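Local coordinates for glutathione S-transferase-like protein (Methylobacillus flagellatus, PDB 4GLT) that binds glutathione and probably acts as a transferase of the glutathione S-transferase family, at residues R113-L118 / R157-D162. Residues are numbered along the deposited sequence; the frame is centred on the assembly and turned at random.
Sequences RRWEAL and RRMDQD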
ATOM      1  N   ARG A 113     -10.913  -2.038  -5.157  1.00 56.69           N
ATOM      2  CA  ARG A 113      -9.697  -1.856  -4.366  1.00 52.45           C
ATOM      3  C   ARG A 113      -9.067  -3.199  -3.945  1.00 55.70           C
ATOM      4  O   ARG A 113      -7.862  -3.276  -3.714  1.00 55.43           O
ATOM      5  CB  ARG A 113      -9.984  -0.950  -3.167  1.00 49.45           C
ATOM      6  CG  ARG A 113     -10.901   0.212  -3.525  1.00 64.08           C
ATOM      7  CD  ARG A 113     -10.195   1.564  -3.509  1.00 64.92           C
ATOM      8  NE  ARG A 113      -8.804   1.528  -3.958  1.00 56.82           N
ATOM      9  CZ  ARG A 113      -7.991   2.587  -3.928  1.00 53.19           C
ATOM     10  NH1 ARG A 113      -8.427   3.754  -3.478  1.00 51.13           N
ATOM     11  NH2 ARG A 113      -6.744   2.489  -4.351  1.00 57.63           N
ATOM     12  N   ARG A 114      -9.875  -4.258  -3.876  1.00 52.05           N
ATOM     13  CA  ARG A 114      -9.360  -5.591  -3.550  1.00 48.58           C
ATOM     14  C   ARG A 114      -8.508  -6.152  -4.692  1.00 63.05           C
ATOM     15  O   ARG A 114      -7.333  -6.538  -4.491  1.00 58.05           O
ATOM     16  CB  ARG A 114     -10.502  -6.537  -3.184  1.00 60.88           C
ATOM     17  CG  ARG A 114     -10.075  -7.750  -2.374  1.00 55.81           C
ATOM     18  CD  ARG A 114     -10.344  -9.037  -3.132  1.00 54.12           C
ATOM     19  NE  ARG A 114      -9.253  -9.399  -4.024  1.00 67.36           N
ATOM     20  CZ  ARG A 114      -9.410  -9.753  -5.293  1.00 53.74           C
ATOM     21  NH1 ARG A 114     -10.616  -9.787  -5.838  1.00 51.71           N
ATOM     22  NH2 ARG A 114      -8.349 -10.067  -6.017  1.00 58.16           N
ATOM     23  N   TRP A 115      -9.085  -6.159  -5.894  1.00 38.07           N
ATOM     24  CA  TRP A 115      -8.314  -6.470  -7.102  1.00 43.67           C
ATOM     25  C   TRP A 115      -6.981  -5.724  -7.093  1.00 52.08           C
ATOM     26  O   TRP A 115      -5.912  -6.339  -7.233  1.00 54.52           O
ATOM     27  CB  TRP A 115      -9.069  -6.065  -8.361  1.00 53.52           C
ATOM     28  CG  TRP A 115      -9.985  -7.105  -8.925  1.00 46.93           C
ATOM     29  CD1 TRP A 115     -11.322  -7.199  -8.720  1.00 48.13           C
ATOM     30  CD2 TRP A 115      -9.636  -8.181  -9.813  1.00 47.80           C
ATOM     31  NE1 TRP A 115     -11.840  -8.274  -9.417  1.00 52.56           N
ATOM     32  CE2 TRP A 115     -10.828  -8.885 -10.105  1.00 52.13           C
ATOM     33  CE3 TRP A 115      -8.442  -8.606 -10.401  1.00 55.73           C
ATOM     34  CZ2 TRP A 115     -10.854  -9.996 -10.947  1.00 52.94           C
ATOM     35  CZ3 TRP A 115      -8.469  -9.712 -11.230  1.00 60.37           C
ATOM     36  CH2 TRP A 115      -9.664 -10.394 -11.497  1.00 67.91           C
ATOM     37  N   GLU A 116      -7.051  -4.399  -6.934  1.00 42.43           N
ATOM     38  CA  GLU A 116      -5.856  -3.531  -6.975  1.00 47.42           C
ATOM     39  C   GLU A 116      -4.780  -3.913  -5.955  1.00 43.91           C
ATOM     40  O   GLU A 116      -3.580  -3.797  -6.229  1.00 66.40           O
ATOM     41  CB  GLU A 116      -6.244  -2.062  -6.763  1.00 47.37           C
ATOM     42  CG  GLU A 116      -5.063  -1.095  -6.767  1.00 49.64           C
ATOM     43  CD  GLU A 116      -5.362   0.230  -6.073  1.00 66.37           C
ATOM     44  OE1 GLU A 116      -6.395   0.312  -5.375  1.00 47.64           O
ATOM     45  OE2 GLU A 116      -4.561   1.190  -6.216  1.00 51.00           O
ATOM     46  N   ALA A 117      -5.219  -4.305  -4.758  1.00 43.21           N
ATOM     47  CA  ALA A 117      -4.310  -4.751  -3.700  1.00 47.68           C
ATOM     48  C   ALA A 117      -3.669  -6.075  -4.089  1.00 47.21           C
ATOM     49  O   ALA A 117      -2.488  -6.304  -3.827  1.00 40.37           O
ATOM     50  CB  ALA A 117      -5.050  -4.870  -2.367  1.00 38.03           C
ATOM     51  N   LEU A 118      -4.437  -6.938  -4.746  1.00 41.31           N
ATOM     52  CA  LEU A 118      -3.900  -8.212  -5.198  1.00 51.52           C
ATOM     53  C   LEU A 118      -2.804  -7.952  -6.221  1.00 56.27           C
ATOM     54  O   LEU A 118      -1.703  -8.496  -6.128  1.00 55.33           O
ATOM     55  CB  LEU A 118      -4.991  -9.092  -5.808  1.00 55.68           C
ATOM     56  CG  LEU A 118      -4.497 -10.464  -6.268  1.00 50.99           C
ATOM     57  CD1 LEU A 118      -3.671 -11.111  -5.169  1.00 62.35           C
ATOM     58  CD2 LEU A 118      -5.672 -11.349  -6.661  1.00 63.06           C
ATOM     59  N   ARG A 157      -2.666 -17.045 -10.643  1.00 62.60           N
ATOM     60  CA  ARG A 157      -3.642 -18.111 -10.822  1.00 72.43           C
ATOM     61  C   ARG A 157      -5.006 -17.635 -10.376  1.00 64.01           C
ATOM     62  O   ARG A 157      -6.011 -17.909 -11.026  1.00 71.85           O
ATOM     63  CB  ARG A 157      -3.243 -19.371 -10.051  1.00 83.70           C
ATOM     64  CG  ARG A 157      -2.106 -20.139 -10.701  1.00118.41           C
ATOM     65  CD  ARG A 157      -2.036 -21.580 -10.220  1.00116.87           C
ATOM     66  NE  ARG A 157      -1.276 -22.409 -11.154  1.00 95.80           N
ATOM     67  CZ  ARG A 157      -0.986 -23.690 -10.955  1.00127.42           C
ATOM     68  NH1 ARG A 157      -1.389 -24.301  -9.849  1.00163.97           N
ATOM     69  NH2 ARG A 157      -0.288 -24.362 -11.863  1.00135.02           N
ATOM     70  N   ARG A 158      -5.035 -16.911  -9.264  1.00 67.74           N
ATOM     71  CA  ARG A 158      -6.290 -16.402  -8.735  1.00 54.88           C
ATOM     72  C   ARG A 158      -6.913 -15.399  -9.695  1.00 59.44           C
ATOM     73  O   ARG A 158      -8.088 -15.499 -10.033  1.00 60.07           O
ATOM     74  CB  ARG A 158      -6.077 -15.763  -7.364  1.00 55.82           C
ATOM     75  CG  ARG A 158      -7.316 -15.095  -6.791  1.00 53.12           C
ATOM     76  CD  ARG A 158      -8.374 -16.133  -6.452  1.00 57.86           C
ATOM     77  NE  ARG A 158      -9.643 -15.536  -6.029  1.00 81.36           N
ATOM     78  CZ  ARG A 158     -10.559 -16.174  -5.303  1.00 80.32           C
ATOM     79  NH1 ARG A 158     -10.343 -17.423  -4.911  1.00 89.89           N
ATOM     80  NH2 ARG A 158     -11.690 -15.569  -4.963  1.00 82.33           N
ATOM     81  N   MET A 159      -6.134 -14.412 -10.122  1.00 66.37           N
ATOM     82  CA  MET A 159      -6.659 -13.442 -11.066  1.00 64.55           C
ATOM     83  C   MET A 159      -7.204 -14.175 -12.288  1.00 79.05           C
ATOM     84  O   MET A 159      -8.336 -13.938 -12.724  1.00 69.59           O
ATOM     85  CB  MET A 159      -5.588 -12.423 -11.442  1.00 63.75           C
ATOM     86  CG  MET A 159      -5.374 -11.372 -10.364  1.00 59.30           C
ATOM     87  SD  MET A 159      -3.930 -10.325 -10.614  1.00 69.61           S
ATOM     88  CE  MET A 159      -4.036  -9.260  -9.178  1.00 68.00           C
ATOM     89  N   ASP A 160      -6.411 -15.105 -12.806  1.00 78.90           N
ATOM     90  CA  ASP A 160      -6.787 -15.819 -14.013  1.00 73.41           C
ATOM     91  C   ASP A 160      -8.101 -16.577 -13.865  1.00 75.58           C
ATOM     92  O   ASP A 160      -8.875 -16.654 -14.812  1.00 60.95           O
ATOM     93  CB  ASP A 160      -5.680 -16.767 -14.473  1.00 75.01           C
ATOM     94  CG  ASP A 160      -6.006 -17.425 -15.805  1.00 78.85           C
ATOM     95  OD1 ASP A 160      -6.152 -18.662 -15.838  1.00 81.10           O
ATOM     96  OD2 ASP A 160      -6.139 -16.698 -16.815  1.00 81.61           O
ATOM     97  N   GLN A 161      -8.348 -17.140 -12.686  1.00 72.66           N
ATOM     98  CA  GLN A 161      -9.616 -17.818 -12.424  1.00 81.04           C
ATOM     99  C   GLN A 161     -10.767 -16.824 -12.359  1.00 75.43           C
ATOM    100  O   GLN A 161     -11.883 -17.116 -12.789  1.00 69.38           O
ATOM    101  CB  GLN A 161      -9.551 -18.601 -11.117  1.00 67.99           C
ATOM    102  CG  GLN A 161      -8.837 -19.931 -11.224  1.00 66.75           C
ATOM    103  CD  GLN A 161      -8.174 -20.320  -9.921  1.00 92.74           C
ATOM    104  OE1 GLN A 161      -8.010 -21.503  -9.624  1.00107.61           O
ATOM    105  NE2 GLN A 161      -7.786 -19.319  -9.128  1.00 92.82           N
ATOM    106  N   ASP A 162     -10.487 -15.647 -11.813  1.00 70.12           N
ATOM    107  CA  ASP A 162     -11.513 -14.637 -11.643  1.00 76.99           C
ATOM    108  C   ASP A 162     -11.949 -13.994 -12.952  1.00 74.42           C
ATOM    109  O   ASP A 162     -12.964 -13.304 -12.999  1.00 82.77           O
ATOM    110  CB  ASP A 162     -11.046 -13.588 -10.643  1.00 66.58           C
ATOM    111  CG  ASP A 162     -10.977 -14.139  -9.247  1.00 64.67           C
ATOM    112  OD1 ASP A 162     -11.406 -15.292  -9.063  1.00 74.04           O
ATOM    113  OD2 ASP A 162     -10.503 -13.435  -8.338  1.00 69.85           O
TER
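Trp115 and Met159 pass alongside one another, the indole and the methionine chain pointing opposite ways, with Trp115 CZ3 3.6 Å from Met159 CG. The CZ2-CH2 bond of the same ring lies against Asp162 CB, which is 3.6 Å from Trp115 CH2, while the carboxylate plane stands 77° to the indole. Met159 CG is anti to its carbonyl carbon (chi1 -78°), and the chain then runs extended toward helix 106-133, where Leu118 CD2 rests 3.7 Å from Met159 CG. Were Trp115 cut back to an alanine, a gap would probably open beside Met159 CG and Asp162 CB would lose its apolar neighbour. The Asp162 carboxylate is steadied one turn back along its own helix: Arg158 NE donates to Asp162 OD2 on the syn side at 3.2 Å, bent and tilted from the guanidinium plane, within a salt bridge. Arg114 NH1 sits 3.9 Å above one indole face of Trp115, offset toward its rim. It probably adds a loose charge attraction, since Asp162 OD2, 4.4 Å from Arg114 NH1, lies well out of the guanidinium plane. Segments 113-118 and 157-162 run roughly antiparallel, their axes at 145° and 11.6 Å apart at closest approach, a spacing bridged by long side chains; their parent helices, 106-133 and 142-162, belong to the GST C-terminal region. Helix 176-191 touches both Trp115 and Met159, helix 202-212 adds Leu204 against Met159, and Tyr83 of the second subunit packs on Leu118.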